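Local atomic coordinates of computational Design of Enzyme (PDB entry 3TP4), a protein that is a computationally designed enzyme on a glycosyl hydrolase family 26 TIM-barrel scaffold, probably built to carry an activated serine in a catalytic triad. Residues S19-L24 / G275-F280; G26-G31 / E269-K274. All coordinates share one frame; numbering follows the deposited sequence.

Contact 1. Residues S19-L24 / G275-F280; sequences SLLSYL and GKVSAF
Leu21 and Leu24, one helical turn apart, meet the single side chain of Val277: its CG2 lies against both leucines, while CG1 meets Leu24. Along 19-24 the first point of contact is Leu21. Its CB does not point at the strand, but the end of the side chain swings nearer: CG stands anti to the backbone N (chi1 -170°), beside the carbonyl carbon, and this torsion together with chi2 (57°) brings CD1 within 3.8 Å of Val277 CG2. The two side chains run past each other in opposite senses, with CD1 against CG2. The same CG2 also rests 3.8 Å from the carbonyl O of Leu21, which puts the valine against the helix backbone itself. Leu21, like Leu20 before it, also packs on Leu214 of strand 213-217.

Helix 15-27 here lies across the N-terminal end of the parallel barrel strands: in this TIM-barrel scaffold Val277 begins strand 277-278, two residues after Gly275, whose Schellman motif ends helix 254-274, and its backbone pairs with Asp241 and Leu243 of the neighbouring strand region.

Further on, Leu24 directs its CB at the strand, and this buried, apolar side-chain contact is made near the root of the leucine: CB lies 4.1 Å from Val277 CG1, while the backbone C of Leu24 is 4.0 Å from Val277 CG2.

Contact 2. Residues G26-G31 / E269-K274; sequences GVRGEG and EIADEK
Arg28 reaches across from the loop after helix 15-27 to Asp272 near the end of helix 254-274, and its guanidinium marks the tight part of the contact. Both terminal nitrogens close on one carboxylate oxygen: NH1 lies 2.9 Å and NH2 3.0 Å from Asp272 OD1. The fork is bent, with N-H...O angles of 134° and 132°, and the two flat groups are turned 50° from each other. NH1 meets OD1 nearly along its C-O bond, whereas NH2 comes from above the carboxylate plane. Arg315 also forms a salt bridge to OD1, so positive groups from two arginines converge on one oxygen, which would be expected to favour the charged carboxylate. Over one face of the guanidinium sits the methyl of Ala271, with CB 3.7 Å from NH2.

This is a salt bridge between the loop after helix 15-27 and barrel helix 254-274, made by a chain that bends at chi3 to turn the guanidinium toward the helix. Further partners hold the arginine: NE bonds to the carbonyl O of Arg315, and NH1 forms a second salt bridge with Asp25. Whereas Arg28 and Ala271 are buried, Asp272 is partly exposed, and on this looser side its OD2 stays 4.1 Å from Arg28 NH2.

From the N terminus, helix 15-27 comes first and supplies contact 1 through residues 19-24; Arg28, in the loop just after it, supplies contact 2. The chain then passes through most of the barrel before returning along helix 254-274, whose end closes the shorter loop at contact 2. A few residues later strand 277-278 closes the longer one at contact 1, so the two loops nest without crossing. Helix 15-27 and the loop after it are thereby tied to strand 277-278 and helix 254-274 respectively. The contacts, centred about 7 Å apart, also meet directly: Lys276 N probably bonds to Ala271 O at 2.9 Å, and Ser278 packs against Arg28 and Ala271.

Contact 1. Residues S19-L24 / G275-F280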
# COMPACT_ATOMS: atom_id res chain seq x y z
N SER A 19 -2.56 4.75 -17.17
CA SER A 19 -1.25 4.93 -17.80
C SER A 19 -0.12 4.61 -16.82
O SER A 19 0.83 3.90 -17.15
CB SER A 19 -1.10 6.38 -18.29
OG SER A 19 0.18 6.59 -18.85
N LEU A 20 -0.22 5.15 -15.61
CA LEU A 20 0.83 4.95 -14.62
C LEU A 20 1.04 3.47 -14.33
O LEU A 20 2.17 3.00 -14.26
CB LEU A 20 0.51 5.70 -13.31
CG LEU A 20 1.52 5.49 -12.18
CD1 LEU A 20 2.95 5.86 -12.61
CD2 LEU A 20 1.13 6.28 -10.93
N LEU A 21 -0.06 2.73 -14.16
CA LEU A 21 0.08 1.30 -13.86
C LEU A 21 0.78 0.57 -15.01
O LEU A 21 1.60 -0.31 -14.79
CB LEU A 21 -1.28 0.67 -13.56
CG LEU A 21 -1.23 -0.75 -12.99
CD1 LEU A 21 -0.39 -0.80 -11.73
CD2 LEU A 21 -2.66 -1.28 -12.73
N SER A 22 0.45 0.95 -16.24
CA SER A 22 1.12 0.41 -17.42
C SER A 22 2.61 0.76 -17.43
O SER A 22 3.45 -0.08 -17.75
CB SER A 22 0.48 0.93 -18.70
OG SER A 22 1.23 0.53 -19.85
N TYR A 23 2.92 2.00 -17.11
CA TYR A 23 4.31 2.45 -17.09
C TYR A 23 5.12 1.68 -16.06
O TYR A 23 6.22 1.20 -16.36
CB TYR A 23 4.38 3.97 -16.83
CG TYR A 23 5.76 4.46 -16.47
CD1 TYR A 23 6.67 4.82 -17.46
CD2 TYR A 23 6.14 4.56 -15.14
CE1 TYR A 23 7.93 5.27 -17.12
CE2 TYR A 23 7.39 5.01 -14.80
CZ TYR A 23 8.28 5.36 -15.79
OH TYR A 23 9.53 5.81 -15.43
N LEU A 24 4.59 1.54 -14.85
CA LEU A 24 5.30 0.83 -13.79
C LEU A 24 5.57 -0.63 -14.18
O LEU A 24 6.63 -1.17 -13.86
CB LEU A 24 4.53 0.93 -12.47
CG LEU A 24 4.47 2.35 -11.88
CD1 LEU A 24 3.47 2.43 -10.70
CD2 LEU A 24 5.87 2.82 -11.48
N GLY A 275 -0.23 -10.79 -13.67
CA GLY A 275 -0.31 -9.66 -14.58
C GLY A 275 -0.30 -8.35 -13.81
O GLY A 275 -0.93 -7.37 -14.21
N LYS A 276 0.39 -8.34 -12.68
CA LYS A 276 0.46 -7.16 -11.82
C LYS A 276 1.86 -6.56 -11.82
O LYS A 276 2.75 -7.04 -12.51
CB LYS A 276 0.03 -7.53 -10.39
CG LYS A 276 -1.46 -7.95 -10.28
CD LYS A 276 -1.86 -8.23 -8.84
CE LYS A 276 -3.33 -8.71 -8.75
NZ LYS A 276 -4.24 -7.74 -9.42
N VAL A 277 2.03 -5.51 -11.03
CA VAL A 277 3.33 -4.86 -10.86
C VAL A 277 3.93 -5.24 -9.51
O VAL A 277 3.21 -5.30 -8.51
CB VAL A 277 3.17 -3.33 -10.89
CG1 VAL A 277 4.44 -2.62 -10.37
CG2 VAL A 277 2.81 -2.86 -12.30
N SER A 278 5.23 -5.52 -9.47
CA SER A 278 5.91 -5.68 -8.20
C SER A 278 6.90 -4.55 -8.01
O SER A 278 7.42 -4.00 -8.99
CB SER A 278 6.64 -7.02 -8.13
OG SER A 278 7.60 -7.12 -9.18
N ALA A 279 7.18 -4.19 -6.76
CA ALA A 279 8.12 -3.12 -6.46
C ALA A 279 8.81 -3.40 -5.14
O ALA A 279 8.23 -4.04 -4.26
CB ALA A 279 7.40 -1.78 -6.40
N PHE A 280 10.05 -2.94 -5.00
CA PHE A 280 10.80 -3.04 -3.75
C PHE A 280 10.36 -1.86 -2.87
O PHE A 280 11.10 -0.88 -2.70
CB PHE A 280 12.30 -3.00 -4.07
CG PHE A 280 13.22 -3.34 -2.90
CD1 PHE A 280 12.72 -3.61 -1.63
CD2 PHE A 280 14.60 -3.36 -3.09
CE1 PHE A 280 13.59 -3.91 -0.56
CE2 PHE A 280 15.48 -3.65 -2.04
CZ PHE A 280 14.98 -3.92 -0.77

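Contact 2. Residues G26-G31 / E269-K274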
# COMPACT_ATOMS: atom_id res chain seq x y z
N GLY A 26 5.90 -1.70 -17.30
CA GLY A 26 6.82 -1.64 -18.42
C GLY A 26 8.26 -1.37 -18.05
O GLY A 26 9.18 -1.80 -18.74
N VAL A 27 8.48 -0.65 -16.95
CA VAL A 27 9.84 -0.33 -16.54
C VAL A 27 10.55 -1.52 -15.89
O VAL A 27 11.77 -1.57 -15.85
CB VAL A 27 9.87 0.91 -15.60
CG1 VAL A 27 9.58 0.49 -14.16
CG2 VAL A 27 11.19 1.62 -15.69
N ARG A 28 9.78 -2.49 -15.40
CA ARG A 28 10.37 -3.61 -14.67
C ARG A 28 11.45 -4.33 -15.47
O ARG A 28 11.19 -4.82 -16.57
CB ARG A 28 9.26 -4.57 -14.21
CG ARG A 28 8.27 -3.88 -13.26
CD ARG A 28 7.06 -4.74 -12.95
NE ARG A 28 7.48 -6.01 -12.37
CZ ARG A 28 6.92 -7.19 -12.65
NH1 ARG A 28 5.91 -7.27 -13.50
NH2 ARG A 28 7.39 -8.28 -12.06
N GLY A 29 12.66 -4.37 -14.92
CA GLY A 29 13.79 -4.99 -15.60
C GLY A 29 14.60 -4.03 -16.46
O GLY A 29 15.72 -4.34 -16.84
N GLU A 30 14.03 -2.86 -16.77
CA GLU A 30 14.73 -1.87 -17.59
C GLU A 30 15.44 -0.84 -16.72
O GLU A 30 16.55 -0.43 -17.00
CB GLU A 30 13.74 -1.16 -18.53
CG GLU A 30 13.07 -2.10 -19.53
CD GLU A 30 14.07 -2.84 -20.40
OE1 GLU A 30 14.92 -2.17 -21.02
OE2 GLU A 30 14.02 -4.09 -20.45
N GLY A 31 14.77 -0.42 -15.65
CA GLY A 31 15.36 0.48 -14.68
C GLY A 31 14.46 0.50 -13.46
O GLY A 31 13.29 0.15 -13.54
N GLU A 269 7.92 -12.76 -9.64
CA GLU A 269 7.30 -13.95 -10.21
C GLU A 269 5.80 -13.94 -9.94
O GLU A 269 5.00 -14.23 -10.83
CB GLU A 269 7.92 -15.21 -9.62
CG GLU A 269 9.28 -15.56 -10.20
CD GLU A 269 9.96 -16.70 -9.44
OE1 GLU A 269 9.35 -17.26 -8.50
OE2 GLU A 269 11.11 -17.03 -9.79
N ILE A 270 5.42 -13.60 -8.71
CA ILE A 270 4.00 -13.54 -8.36
C ILE A 270 3.30 -12.45 -9.17
O ILE A 270 2.21 -12.67 -9.73
CB ILE A 270 3.80 -13.32 -6.85
CG1 ILE A 270 4.35 -14.51 -6.07
CG2 ILE A 270 2.33 -13.10 -6.53
CD1 ILE A 270 4.46 -14.29 -4.58
N ALA A 271 3.92 -11.28 -9.24
CA ALA A 271 3.40 -10.19 -10.06
C ALA A 271 3.21 -10.67 -11.51
O ALA A 271 2.13 -10.54 -12.08
CB ALA A 271 4.35 -8.97 -9.99
N ASP A 272 4.26 -11.23 -12.10
CA ASP A 272 4.18 -11.70 -13.49
C ASP A 272 3.04 -12.68 -13.70
O ASP A 272 2.31 -12.59 -14.69
CB ASP A 272 5.50 -12.31 -13.94
CG ASP A 272 6.59 -11.28 -14.15
OD1 ASP A 272 6.28 -10.06 -14.14
OD2 ASP A 272 7.76 -11.67 -14.33
N GLU A 273 2.87 -13.62 -12.77
CA GLU A 273 1.80 -14.60 -12.92
C GLU A 273 0.42 -13.95 -12.84
O GLU A 273 -0.52 -14.40 -13.48
CB GLU A 273 1.93 -15.70 -11.87
CG GLU A 273 3.19 -16.52 -12.07
CD GLU A 273 3.59 -17.29 -10.84
OE1 GLU A 273 2.76 -17.39 -9.90
OE2 GLU A 273 4.73 -17.81 -10.80
N LYS A 274 0.31 -12.88 -12.07
CA LYS A 274 -1.00 -12.24 -11.88
C LYS A 274 -1.24 -11.11 -12.87
O LYS A 274 -2.33 -10.54 -12.91
CB LYS A 274 -1.17 -11.74 -10.44
CG LYS A 274 -1.19 -12.88 -9.39
CD LYS A 274 -1.20 -12.33 -7.97
CE LYS A 274 -1.30 -13.46 -6.93
NZ LYS A 274 -2.56 -14.24 -7.08